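Local coordinates for protein trehalose-6-phosphate phosphatase (Candida albicans, PDB 5DXF) that contains a glycosyltransferase family 20 domain with the GT-B architecture, in which two Rossmann-like lobes face each other, at residues 72-77 against 514-519; 198-203 against 521-526; 210-215 against 224-229; 250-255 against 266-271. All blocks are in the same frame, centred on the assembly; numbering follows the deposited sequence.

Interaction 1. Residues 72-77 against 514-519; sequences QHFLAE and NWTSTF
Phe74 turns the edge of its ring toward Thr516, and the two side chains meet at an oblique angle. One ring carbon does the touching: Phe74 CD2 lies 3.9 Å from Thr516 OG1, which sits near the plane of the ring at its rim. The methyl Thr516 CG2 approaches the same carbon from off the plane, also at 3.9 Å. The torsion of Phe74 explains this aim, since CG stands anti to the backbone N (chi1 179°) and the ring is carried out from helix 66-76 toward its neighbour. Leu75 comes in differently, running past Thr516 in the opposite direction, with its methyl CD2 4.1 Å from Thr516 OG1. No hydrogen bond spans the contact; the hydroxyl oxygen meets only carbon across it. The nearest backbones, those of Phe74 and Thr516, keep their CA atoms 8.4 Å apart, a separation bridged by side chains alone. The pair illustrates how a C-terminal helix, helix 512-526, is laid against the N-terminal lobe, as is characteristic of GT-B proteins. Close by, Leu75 also reaches Ile520 of that helix and Asn35 of strand 34-37, while Thr516 and Trp515 both rest on Ser71, one turn back along helix 66-76.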
loop_
_atom_site.group_PDB
_atom_site.type_symbol
_atom_site.label_atom_id
_atom_site.label_comp_id
_atom_site.label_asym_id
_atom_site.label_seq_id
_atom_site.Cartn_x
_atom_site.Cartn_y
_atom_site.Cartn_z
ATOM N N GLN A 72 -4.900 2.548 12.040
ATOM C CA GLN A 72 -4.461 3.390 13.124
ATOM C C GLN A 72 -5.679 4.045 13.741
ATOM O O GLN A 72 -5.809 4.098 14.952
ATOM C CB GLN A 72 -3.497 4.451 12.588
ATOM C CG GLN A 72 -3.421 5.747 13.374
ATOM C CD GLN A 72 -2.997 5.514 14.794
ATOM O OE1 GLN A 72 -2.363 4.518 15.094
ATOM N NE2 GLN A 72 -3.350 6.429 15.678
ATOM N N HIS A 73 -6.589 4.521 12.906
ATOM C CA HIS A 73 -7.762 5.208 13.410
ATOM C C HIS A 73 -8.601 4.279 14.250
ATOM O O HIS A 73 -9.088 4.648 15.305
ATOM C CB HIS A 73 -8.611 5.755 12.275
ATOM C CG HIS A 73 -9.667 6.708 12.731
ATOM N ND1 HIS A 73 -9.382 7.821 13.494
ATOM C CD2 HIS A 73 -11.006 6.708 12.552
ATOM C CE1 HIS A 73 -10.499 8.468 13.758
ATOM N NE2 HIS A 73 -11.500 7.815 13.197
ATOM N N PHE A 74 -8.730 3.048 13.793
ATOM C CA PHE A 74 -9.534 2.072 14.485
ATOM C C PHE A 74 -8.937 1.914 15.860
ATOM O O PHE A 74 -9.643 1.763 16.846
ATOM C CB PHE A 74 -9.489 0.748 13.737
ATOM C CG PHE A 74 -10.269 -0.338 14.389
ATOM C CD1 PHE A 74 -11.606 -0.179 14.646
ATOM C CD2 PHE A 74 -9.659 -1.519 14.747
ATOM C CE1 PHE A 74 -12.331 -1.180 15.250
ATOM C CE2 PHE A 74 -10.372 -2.525 15.355
ATOM C CZ PHE A 74 -11.713 -2.357 15.606
ATOM N N LEU A 75 -7.617 1.946 15.911
ATOM C CA LEU A 75 -6.896 1.831 17.170
ATOM C C LEU A 75 -7.114 3.049 18.071
ATOM O O LEU A 75 -7.244 2.917 19.287
ATOM C CB LEU A 75 -5.408 1.636 16.901
ATOM C CG LEU A 75 -4.992 0.270 16.356
ATOM C CD1 LEU A 75 -3.488 0.209 16.150
ATOM C CD2 LEU A 75 -5.448 -0.830 17.297
ATOM N N ALA A 76 -7.162 4.229 17.461
ATOM C CA ALA A 76 -7.290 5.485 18.191
ATOM C C ALA A 76 -8.627 5.627 18.915
ATOM O O ALA A 76 -8.678 6.143 20.032
ATOM C CB ALA A 76 -7.093 6.652 17.241
ATOM N N GLU A 77 -9.671 5.111 18.292
ATOM C CA GLU A 77 -11.015 5.210 18.817
ATOM C C GLU A 77 -11.436 4.017 19.666
ATOM O O GLU A 77 -12.576 3.936 20.091
ATOM C CB GLU A 77 -11.999 5.456 17.685
ATOM C CG GLU A 77 -11.886 6.857 17.118
ATOM C CD GLU A 77 -13.042 7.211 16.218
ATOM O OE1 GLU A 77 -13.599 6.302 15.576
ATOM O OE2 GLU A 77 -13.393 8.401 16.149
ATOM N N ASN A 514 -11.109 -5.999 11.470
ATOM C CA ASN A 514 -10.948 -7.403 11.795
ATOM C C ASN A 514 -9.515 -7.862 11.553
ATOM O O ASN A 514 -9.035 -8.766 12.231
ATOM C CB ASN A 514 -11.931 -8.270 10.991
ATOM C CG ASN A 514 -11.728 -9.759 11.233
ATOM O OD1 ASN A 514 -11.164 -10.460 10.395
ATOM N ND2 ASN A 514 -12.187 -10.246 12.384
ATOM N N TRP A 515 -8.882 -7.335 10.511
ATOM C CA TRP A 515 -7.500 -7.674 10.227
ATOM C C TRP A 515 -6.631 -7.170 11.348
ATOM O O TRP A 515 -5.770 -7.869 11.848
ATOM C CB TRP A 515 -7.064 -7.065 8.894
ATOM C CG TRP A 515 -5.582 -7.072 8.637
ATOM C CD1 TRP A 515 -4.883 -7.998 7.943
ATOM C CD2 TRP A 515 -4.632 -6.094 9.057
ATOM N NE1 TRP A 515 -3.561 -7.672 7.909
ATOM C CE2 TRP A 515 -3.380 -6.501 8.587
ATOM C CE3 TRP A 515 -4.720 -4.911 9.786
ATOM C CZ2 TRP A 515 -2.228 -5.772 8.822
ATOM C CZ3 TRP A 515 -3.586 -4.195 10.018
ATOM C CH2 TRP A 515 -2.352 -4.620 9.539
ATOM N N THR A 516 -6.883 -5.945 11.767
ATOM C CA THR A 516 -6.100 -5.369 12.838
ATOM C C THR A 516 -6.324 -6.106 14.157
ATOM O O THR A 516 -5.390 -6.364 14.897
ATOM C CB THR A 516 -6.214 -3.822 12.917
ATOM O OG1 THR A 516 -6.330 -3.397 14.275
ATOM C CG2 THR A 516 -7.379 -3.284 12.095
ATOM N N SER A 517 -7.564 -6.465 14.442
ATOM C CA SER A 517 -7.857 -7.235 15.642
ATOM C C SER A 517 -7.239 -8.632 15.651
ATOM O O SER A 517 -6.617 -9.030 16.616
ATOM C CB SER A 517 -9.373 -7.334 15.814
ATOM O OG SER A 517 -9.745 -8.415 16.640
ATOM N N THR A 518 -7.383 -9.339 14.544
ATOM C CA THR A 518 -6.791 -10.657 14.336
ATOM C C THR A 518 -5.279 -10.646 14.543
ATOM O O THR A 518 -4.739 -11.533 15.203
ATOM C CB THR A 518 -7.088 -11.199 12.920
ATOM O OG1 THR A 518 -8.493 -11.111 12.654
ATOM C CG2 THR A 518 -6.636 -12.647 12.796
ATOM N N PHE A 519 -4.597 -9.639 13.999
ATOM C CA PHE A 519 -3.146 -9.613 14.108
ATOM C C PHE A 519 -2.694 -9.392 15.548
ATOM O O PHE A 519 -1.748 -10.044 15.999
ATOM C CB PHE A 519 -2.533 -8.550 13.196
ATOM C CG PHE A 519 -1.051 -8.702 13.035
ATOM C CD1 PHE A 519 -0.527 -9.743 12.284
ATOM C CD2 PHE A 519 -0.179 -7.831 13.663
ATOM C CE1 PHE A 519 0.837 -9.901 12.146
ATOM C CE2 PHE A 519 1.188 -7.980 13.526
ATOM C CZ PHE A 519 1.697 -9.018 12.769
#

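Interaction 2. Residues 198-203 against 521-526; sequences GDIIWI and CDILSH
Ile523 is the first residue along 521-526 to reach the strand, and it is directed toward it. Its branched methyl CG2 lies 4.2 Å from CD1 of Ile200. The longer branch heads elsewhere: Ile523 CD1 comes within 4.5 Å of the backbone oxygen of Ile201, a loose carbon-to-carbonyl approach. Ile200 meets it with an extended chain, its longer branch trans to the amide nitrogen (chi1 -173°) and the next bond straight as well, which puts CD1 at the far end of the side chain. Helix 521-526 runs across strand 200-203 at 125° between their directions, with 10.1 Å between the two short axes, a spacing that apolar side chains fill. This is a helix resting on one face of the parallel part of the mixed sheet, as in the Rossmann-like lobes of a GT-B protein; here the helix is the C-terminal one and the sheet belongs to the N-terminal lobe. Next in sequence comes Leu524, which leaves the helix to one side, but its CG and CD2 still reach Ile200 CD1, at 3.9 and 3.8 Å, and the two side chains cross at about a right angle. One methyl of Ile200 is thus shared by two successive helix residues, of which Leu524 lies at the exposed margin and Ile523 is buried. Further on, His526 turns from strand 200-203 to touch Thr291 and Ser293 of strand 290-296.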
loop_
_atom_site.group_PDB
_atom_site.type_symbol
_atom_site.label_atom_id
_atom_site.label_comp_id
_atom_site.label_asym_id
_atom_site.label_seq_id
_atom_site.Cartn_x
_atom_site.Cartn_y
_atom_site.Cartn_z
ATOM N N GLY A 198 5.009 -3.865 29.789
ATOM C CA GLY A 198 3.810 -4.594 29.439
ATOM C C GLY A 198 3.046 -4.091 28.223
ATOM O O GLY A 198 2.007 -4.654 27.901
ATOM N N ASP A 199 3.532 -3.046 27.551
ATOM C CA ASP A 199 2.932 -2.601 26.289
ATOM C C ASP A 199 2.996 -3.706 25.234
ATOM O O ASP A 199 3.752 -4.678 25.356
ATOM C CB ASP A 199 3.635 -1.355 25.741
ATOM C CG ASP A 199 3.121 -0.075 26.374
ATOM O OD1 ASP A 199 1.863 0.066 26.448
ATOM O OD2 ASP A 199 3.970 0.721 26.807
ATOM N N ILE A 200 2.209 -3.538 24.183
ATOM C CA ILE A 200 2.287 -4.379 23.005
ATOM C C ILE A 200 2.781 -3.457 21.885
ATOM O O ILE A 200 2.270 -2.345 21.709
ATOM C CB ILE A 200 0.912 -5.036 22.707
ATOM C CG1 ILE A 200 1.007 -6.050 21.567
ATOM C CG2 ILE A 200 -0.166 -3.974 22.501
ATOM C CD1 ILE A 200 -0.317 -6.685 21.222
ATOM N N ILE A 201 3.796 -3.888 21.148
ATOM C CA ILE A 201 4.396 -3.024 20.142
ATOM C C ILE A 201 4.146 -3.516 18.732
ATOM O O ILE A 201 4.386 -4.672 18.420
ATOM C CB ILE A 201 5.914 -2.861 20.343
ATOM C CG1 ILE A 201 6.235 -2.614 21.808
ATOM C CG2 ILE A 201 6.429 -1.701 19.517
ATOM C CD1 ILE A 201 5.857 -1.230 22.278
ATOM N N TRP A 202 3.658 -2.618 17.888
ATOM C CA TRP A 202 3.421 -2.923 16.494
ATOM C C TRP A 202 4.249 -1.983 15.648
ATOM O O TRP A 202 4.166 -0.781 15.806
ATOM C CB TRP A 202 1.943 -2.739 16.179
ATOM C CG TRP A 202 1.521 -3.417 14.950
ATOM C CD1 TRP A 202 2.313 -3.810 13.935
ATOM C CD2 TRP A 202 0.193 -3.785 14.590
ATOM N NE1 TRP A 202 1.571 -4.404 12.959
ATOM C CE2 TRP A 202 0.260 -4.400 13.338
ATOM C CE3 TRP A 202 -1.049 -3.654 15.206
ATOM C CZ2 TRP A 202 -0.857 -4.885 12.687
ATOM C CZ3 TRP A 202 -2.158 -4.139 14.560
ATOM C CH2 TRP A 202 -2.057 -4.745 13.314
ATOM N N ILE A 203 5.048 -2.530 14.744
ATOM C CA ILE A 203 5.876 -1.708 13.876
ATOM C C ILE A 203 5.671 -2.048 12.416
ATOM O O ILE A 203 5.536 -3.212 12.058
ATOM C CB ILE A 203 7.361 -1.838 14.197
ATOM C CG1 ILE A 203 7.615 -1.537 15.665
ATOM C CG2 ILE A 203 8.152 -0.882 13.337
ATOM C CD1 ILE A 203 8.306 -2.668 16.385
ATOM N N CYS A 521 -4.324 -10.226 18.170
ATOM C CA CYS A 521 -4.609 -11.519 18.778
ATOM C C CYS A 521 -3.514 -12.545 18.451
ATOM O O CYS A 521 -3.177 -13.362 19.299
ATOM C CB CYS A 521 -5.984 -12.032 18.339
ATOM S SG CYS A 521 -7.374 -11.420 19.352
ATOM N N ASP A 522 -2.938 -12.484 17.251
ATOM C CA ASP A 522 -1.885 -13.428 16.863
ATOM C C ASP A 522 -0.570 -13.138 17.600
ATOM O O ASP A 522 0.096 -14.061 18.102
ATOM C CB ASP A 522 -1.672 -13.398 15.348
ATOM C CG ASP A 522 -2.895 -13.869 14.573
ATOM O OD1 ASP A 522 -3.732 -14.600 15.144
ATOM O OD2 ASP A 522 -3.019 -13.504 13.386
ATOM N N ILE A 523 -0.263 -11.854 17.750
ATOM C CA ILE A 523 0.949 -11.466 18.432
ATOM C C ILE A 523 0.872 -11.990 19.840
ATOM O O ILE A 523 1.817 -12.582 20.338
ATOM C CB ILE A 523 1.048 -9.938 18.543
ATOM C CG1 ILE A 523 1.206 -9.301 17.177
ATOM C CG2 ILE A 523 2.212 -9.512 19.418
ATOM C CD1 ILE A 523 1.448 -7.814 17.252
ATOM N N LEU A 524 -0.272 -11.779 20.473
ATOM C CA LEU A 524 -0.475 -12.227 21.840
ATOM C C LEU A 524 -0.474 -13.738 21.941
ATOM O O LEU A 524 0.061 -14.313 22.877
ATOM C CB LEU A 524 -1.739 -11.622 22.423
ATOM C CG LEU A 524 -1.576 -10.127 22.659
ATOM C CD1 LEU A 524 -2.749 -9.566 23.429
ATOM C CD2 LEU A 524 -0.270 -9.823 23.366
ATOM N N SER A 525 -1.074 -14.369 20.946
ATOM C CA SER A 525 -1.213 -15.804 20.932
ATOM C C SER A 525 0.146 -16.487 20.919
ATOM O O SER A 525 0.341 -17.487 21.584
ATOM C CB SER A 525 -2.038 -16.227 19.730
ATOM O OG SER A 525 -2.062 -17.629 19.610
ATOM N N HIS A 526 1.097 -15.952 20.175
ATOM C CA HIS A 526 2.405 -16.587 20.116
ATOM C C HIS A 526 3.324 -16.176 21.267
ATOM O O HIS A 526 4.130 -16.980 21.734
ATOM C CB HIS A 526 3.092 -16.297 18.789
ATOM C CG HIS A 526 4.304 -17.140 18.560
ATOM N ND1 HIS A 526 5.585 -16.675 18.769
ATOM C CD2 HIS A 526 4.429 -18.432 18.175
ATOM C CE1 HIS A 526 6.447 -17.639 18.505
ATOM N NE2 HIS A 526 5.773 -18.715 18.141
#

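Interaction 3. Residues 210-215 against 224-229; sequences LLPQLL and IGFFLH
Leu215 and Ile224 cross obliquely, and a single methyl of the isoleucine serves several atoms of the leucine. Ile224 CD1 lies 3.4 Å from Leu215 CB and 3.7 Å from Leu215 CD1, so that it lies against the base of the leucine and one of its branches at once. The conformation of Ile224 accounts for this reach: CG1 is anti to the carbonyl carbon (chi1 -59°), and the following bond is extended, sending CD1 outward from strand 224-227 toward the helix. The same methyl approaches the backbone as well, 4.3 Å from the carbonyl oxygen of Pro212. Two residues further along the strand, Phe226 points to the same side, because alternate strand residues share a face. Its ring swings opposite the amide nitrogen (chi1 -174°), and CD1 of the ring is 3.9 Å from CG of Pro212. The proline meets the ring obliquely, presenting the outer corner of its own puckered ring. Gly225, between them, carries no side chain, and Ile523 CD1 of helix 512-526 packs against its CA. Helix 211-215 and strand 224-227 run almost exactly antiparallel, at 174°, with axes 9.6 Å apart, as expected where a helix returns between two parallel strands in a beta-alpha-beta unit, here strands 200-204 and 223-227. Everything that meets from side chain to side chain is hydrocarbon and buried, with no hydrogen bond across, which implies cohesion by apolar contact and exclusion of water rather than by directional bonds.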
loop_
_atom_site.group_PDB
_atom_site.type_symbol
_atom_site.label_atom_id
_atom_site.label_comp_id
_atom_site.label_asym_id
_atom_site.label_seq_id
_atom_site.Cartn_x
_atom_site.Cartn_y
_atom_site.Cartn_z
ATOM N N LEU A 210 15.368 -2.447 11.239
ATOM C CA LEU A 210 16.349 -2.560 12.301
ATOM C C LEU A 210 15.720 -2.745 13.673
ATOM O O LEU A 210 16.246 -3.466 14.515
ATOM C CB LEU A 210 17.248 -1.329 12.311
ATOM C CG LEU A 210 18.278 -1.258 11.185
ATOM C CD1 LEU A 210 19.277 -0.135 11.408
ATOM C CD2 LEU A 210 18.985 -2.592 11.040
ATOM N N LEU A 211 14.598 -2.076 13.892
ATOM C CA LEU A 211 14.077 -1.784 15.215
ATOM C C LEU A 211 13.728 -2.955 16.130
ATOM O O LEU A 211 14.117 -2.948 17.280
ATOM C CB LEU A 211 12.834 -0.923 15.040
ATOM C CG LEU A 211 12.366 -0.011 16.158
ATOM C CD1 LEU A 211 13.308 1.175 16.299
ATOM C CD2 LEU A 211 10.957 0.456 15.846
ATOM N N PRO A 212 13.047 -3.976 15.641
ATOM C CA PRO A 212 12.661 -5.078 16.538
ATOM C C PRO A 212 13.802 -5.706 17.368
ATOM O O PRO A 212 13.550 -6.019 18.544
ATOM C CB PRO A 212 12.065 -6.107 15.575
ATOM C CG PRO A 212 11.582 -5.295 14.421
ATOM C CD PRO A 212 12.607 -4.229 14.258
ATOM N N GLN A 213 14.982 -5.887 16.787
ATOM C CA GLN A 213 16.132 -6.328 17.556
ATOM C C GLN A 213 16.541 -5.299 18.604
ATOM O O GLN A 213 16.854 -5.661 19.722
ATOM C CB GLN A 213 17.314 -6.671 16.652
ATOM C CG GLN A 213 18.508 -7.252 17.382
ATOM C CD GLN A 213 18.209 -8.585 18.030
ATOM O OE1 GLN A 213 17.847 -9.544 17.347
ATOM N NE2 GLN A 213 18.364 -8.654 19.357
ATOM N N LEU A 214 16.528 -4.018 18.260
ATOM C CA LEU A 214 16.940 -3.000 19.222
ATOM C C LEU A 214 16.038 -3.011 20.437
ATOM O O LEU A 214 16.492 -2.868 21.575
ATOM C CB LEU A 214 16.944 -1.615 18.572
ATOM C CG LEU A 214 18.313 -1.207 18.026
ATOM C CD1 LEU A 214 18.317 0.238 17.562
ATOM C CD2 LEU A 214 19.373 -1.435 19.092
ATOM N N LEU A 215 14.751 -3.200 20.185
ATOM C CA LEU A 215 13.792 -3.288 21.267
ATOM C C LEU A 215 13.976 -4.595 22.051
ATOM O O LEU A 215 13.890 -4.594 23.275
ATOM C CB LEU A 215 12.367 -3.174 20.726
ATOM C CG LEU A 215 12.049 -2.214 19.569
ATOM C CD1 LEU A 215 10.549 -2.194 19.319
ATOM C CD2 LEU A 215 12.577 -0.797 19.787
ATOM N N ILE A 224 6.354 -8.067 20.789
ATOM C CA ILE A 224 6.603 -7.223 19.630
ATOM C C ILE A 224 6.173 -7.910 18.340
ATOM O O ILE A 224 6.549 -9.054 18.075
ATOM C CB ILE A 224 8.091 -6.834 19.528
ATOM C CG1 ILE A 224 8.521 -6.079 20.787
ATOM C CG2 ILE A 224 8.337 -5.992 18.288
ATOM C CD1 ILE A 224 9.927 -5.577 20.743
ATOM N N GLY A 225 5.408 -7.192 17.537
ATOM C CA GLY A 225 4.953 -7.687 16.253
ATOM C C GLY A 225 5.411 -6.801 15.112
ATOM O O GLY A 225 5.363 -5.584 15.211
ATOM N N PHE A 226 5.879 -7.408 14.032
ATOM C CA PHE A 226 6.253 -6.635 12.868
ATOM C C PHE A 226 5.445 -7.022 11.642
ATOM O O PHE A 226 5.297 -8.187 11.323
ATOM C CB PHE A 226 7.747 -6.752 12.593
ATOM C CG PHE A 226 8.220 -5.860 11.492
ATOM C CD1 PHE A 226 8.761 -4.628 11.774
ATOM C CD2 PHE A 226 8.100 -6.245 10.174
ATOM C CE1 PHE A 226 9.186 -3.798 10.764
ATOM C CE2 PHE A 226 8.520 -5.424 9.159
ATOM C CZ PHE A 226 9.065 -4.200 9.457
ATOM N N PHE A 227 4.918 -6.023 10.958
ATOM C CA PHE A 227 4.217 -6.264 9.716
ATOM C C PHE A 227 4.866 -5.556 8.533
ATOM O O PHE A 227 5.191 -4.387 8.600
ATOM C CB PHE A 227 2.757 -5.863 9.825
ATOM C CG PHE A 227 1.914 -6.427 8.741
ATOM C CD1 PHE A 227 1.788 -5.775 7.547
ATOM C CD2 PHE A 227 1.272 -7.622 8.910
ATOM C CE1 PHE A 227 1.024 -6.299 6.535
ATOM C CE2 PHE A 227 0.498 -8.154 7.908
ATOM C CZ PHE A 227 0.373 -7.489 6.716
ATOM N N LEU A 228 5.048 -6.287 7.449
ATOM C CA LEU A 228 5.633 -5.729 6.239
ATOM C C LEU A 228 4.540 -5.488 5.208
ATOM O O LEU A 228 3.895 -6.429 4.751
ATOM C CB LEU A 228 6.704 -6.664 5.677
ATOM C CG LEU A 228 7.627 -6.053 4.626
ATOM C CD1 LEU A 228 8.549 -5.033 5.276
ATOM C CD2 LEU A 228 8.426 -7.128 3.906
ATOM N N HIS A 229 4.320 -4.226 4.851
ATOM C CA HIS A 229 3.277 -3.881 3.884
ATOM C C HIS A 229 3.776 -4.107 2.464
ATOM O O HIS A 229 3.005 -4.453 1.567
ATOM C CB HIS A 229 2.825 -2.426 4.057
ATOM C CG HIS A 229 2.118 -2.157 5.346
ATOM N ND1 HIS A 229 0.744 -2.070 5.436
ATOM C CD2 HIS A 229 2.591 -1.937 6.596
ATOM C CE1 HIS A 229 0.403 -1.817 6.684
ATOM N NE2 HIS A 229 1.504 -1.731 7.409
#

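Interaction 4. Residues 250-255 against 266-271; sequences GMLGAD and RHFISC
Met251 lays its thioether alongside the ring of Phe268, the two side chains passing each other in opposite directions. The sulfur SD is 3.6 Å from ring atom CE1 and 4.8 Å from the ring centroid, lying 70° off the ring normal, an oblique Met-aromatic contact. More than the sulfur is involved: both CB and the terminal methyl CE of Met251 lie 4.0 Å from Phe268 CE1, so three atoms of the methionine chain lie along this corner of the ring. A bend at the last torsion (chi3 -100°) is what brings CE back beside the aromatic carbon. Phe268, for its part, holds its ring on the side facing away from its own main-chain nitrogen (chi1 177°), which projects it from helix 266-271 toward the end of helix 244-251. Leu252, the first residue to leave that helix, adds a methyl at the far end of the ring, its CD2 4.3 Å from Phe268 CZ and again oblique to it. Sulfur and methyl thus approach from opposite sides of the ring plane in a buried setting. Strand 256-259 separates the two helices in sequence and supplies Phe259 against the ring of Phe268, while Phe232 meets that ring edge-to-face. From strand 290-296, Val294 touches Phe268 and Ile292 touches Leu252, placing the cluster between these helices and the large mixed sheet.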
loop_
_atom_site.group_PDB
_atom_site.type_symbol
_atom_site.label_atom_id
_atom_site.label_comp_id
_atom_site.label_asym_id
_atom_site.label_seq_id
_atom_site.Cartn_x
_atom_site.Cartn_y
_atom_site.Cartn_z
ATOM N N GLY A 250 17.783 -7.564 12.598
ATOM C CA GLY A 250 16.799 -6.555 12.961
ATOM C C GLY A 250 15.369 -7.047 12.974
ATOM O O GLY A 250 14.662 -6.899 13.970
ATOM N N MET A 251 14.952 -7.672 11.879
ATOM C CA MET A 251 13.586 -8.172 11.773
ATOM C C MET A 251 13.310 -9.314 12.742
ATOM O O MET A 251 12.183 -9.464 13.224
ATOM C CB MET A 251 13.289 -8.621 10.342
ATOM C CG MET A 251 13.219 -7.485 9.337
ATOM S SD MET A 251 12.732 -8.035 7.685
ATOM C CE MET A 251 14.328 -8.113 6.871
ATOM N N LEU A 252 14.329 -10.114 13.045
ATOM C CA LEU A 252 14.120 -11.300 13.882
ATOM C C LEU A 252 13.811 -11.040 15.352
ATOM O O LEU A 252 13.732 -11.980 16.138
ATOM C CB LEU A 252 15.342 -12.205 13.805
ATOM C CG LEU A 252 15.362 -13.060 12.541
ATOM C CD1 LEU A 252 16.587 -13.953 12.514
ATOM C CD2 LEU A 252 14.083 -13.875 12.453
ATOM N N GLY A 253 13.644 -9.781 15.737
ATOM C CA GLY A 253 13.344 -9.458 17.125
ATOM C C GLY A 253 11.875 -9.577 17.488
ATOM O O GLY A 253 11.541 -9.902 18.631
ATOM N N ALA A 254 10.995 -9.309 16.526
ATOM C CA ALA A 254 9.561 -9.479 16.751
ATOM C C ALA A 254 9.219 -10.926 17.050
ATOM O O ALA A 254 9.827 -11.834 16.500
ATOM C CB ALA A 254 8.761 -8.985 15.548
ATOM N N ASP A 255 8.313 -11.136 17.994
ATOM C CA ASP A 255 7.776 -12.463 18.249
ATOM C C ASP A 255 6.972 -12.948 17.051
ATOM O O ASP A 255 7.020 -14.118 16.682
ATOM C CB ASP A 255 6.920 -12.459 19.512
ATOM C CG ASP A 255 7.441 -11.499 20.555
ATOM O OD1 ASP A 255 7.514 -11.881 21.737
ATOM O OD2 ASP A 255 7.786 -10.363 20.180
ATOM N N ARG A 266 7.460 -17.156 2.509
ATOM C CA ARG A 266 8.412 -18.178 2.081
ATOM C C ARG A 266 9.793 -17.580 1.808
ATOM O O ARG A 266 10.817 -18.151 2.200
ATOM C CB ARG A 266 7.893 -18.906 0.837
ATOM C CG ARG A 266 6.564 -19.622 1.056
ATOM C CD ARG A 266 6.142 -20.457 -0.150
ATOM N NE ARG A 266 6.033 -19.666 -1.372
ATOM C CZ ARG A 266 5.485 -20.106 -2.500
ATOM N NH1 ARG A 266 4.984 -21.332 -2.565
ATOM N NH2 ARG A 266 5.432 -19.317 -3.566
ATOM N N HIS A 267 9.814 -16.424 1.151
ATOM C CA HIS A 267 11.068 -15.755 0.817
ATOM C C HIS A 267 11.811 -15.274 2.057
ATOM O O HIS A 267 13.036 -15.375 2.131
ATOM C CB HIS A 267 10.812 -14.579 -0.123
ATOM C CG HIS A 267 10.379 -14.992 -1.495
ATOM N ND1 HIS A 267 9.734 -14.138 -2.361
ATOM C CD2 HIS A 267 10.503 -16.172 -2.147
ATOM C CE1 HIS A 267 9.474 -14.775 -3.489
ATOM N NE2 HIS A 267 9.932 -16.009 -3.387
ATOM N N PHE A 268 11.068 -14.747 3.026
ATOM C CA PHE A 268 11.677 -14.286 4.266
ATOM C C PHE A 268 12.278 -15.453 5.032
ATOM O O PHE A 268 13.395 -15.357 5.544
ATOM C CB PHE A 268 10.658 -13.557 5.137
ATOM C CG PHE A 268 11.201 -13.124 6.467
ATOM C CD1 PHE A 268 11.967 -11.977 6.574
ATOM C CD2 PHE A 268 10.947 -13.864 7.610
ATOM C CE1 PHE A 268 12.469 -11.576 7.793
ATOM C CE2 PHE A 268 11.447 -13.468 8.832
ATOM C CZ PHE A 268 12.209 -12.321 8.924
ATOM N N ILE A 269 11.527 -16.549 5.110
ATOM C CA ILE A 269 12.008 -17.761 5.767
ATOM C C ILE A 269 13.294 -18.273 5.120
ATOM O O ILE A 269 14.294 -18.529 5.812
ATOM C CB ILE A 269 10.930 -18.862 5.741
ATOM C CG1 ILE A 269 9.788 -18.486 6.689
ATOM C CG2 ILE A 269 11.525 -20.208 6.113
ATOM C CD1 ILE A 269 8.578 -19.357 6.565
ATOM N N SER A 270 13.293 -18.317 3.795
ATOM C CA SER A 270 14.446 -18.759 3.034
ATOM C C SER A 270 15.640 -17.866 3.266
ATOM O O SER A 270 16.748 -18.332 3.416
ATOM C CB SER A 270 14.118 -18.757 1.554
ATOM O OG SER A 270 14.589 -19.935 0.944
ATOM N N CYS A 271 15.400 -16.572 3.297
ATOM C CA CYS A 271 16.432 -15.593 3.638
ATOM C C CYS A 271 17.027 -15.838 5.017
ATOM O O CYS A 271 18.247 -15.824 5.182
ATOM C CB CYS A 271 15.870 -14.173 3.574
ATOM S SG CYS A 271 15.790 -13.448 1.925
#

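Overall arrangement
All four contacts belong to the lobe built on the large mixed sheet. Interactions 1 and 2 share helix 512-526 and have centres about 12 Å apart; between them Trp202 stacks on Phe519 and also meets Trp515. Interactions 2 and 3 use neighbouring parallel strands, joined by probable hydrogen bonds such as Gly225 N to Ile201 O at 2.9 Å and Phe227 N to Ile203 O at 3.1 Å. Interactions 3 and 4, with centres about 10 Å apart, are tied by two further probable bonds, Ile224 N to Asp255 OD2 at 2.8 Å and Gln213 N to Gly250 O at 3.0 Å. Interactions 1 and 4 do not touch, their nearest atoms being about 8 Å apart.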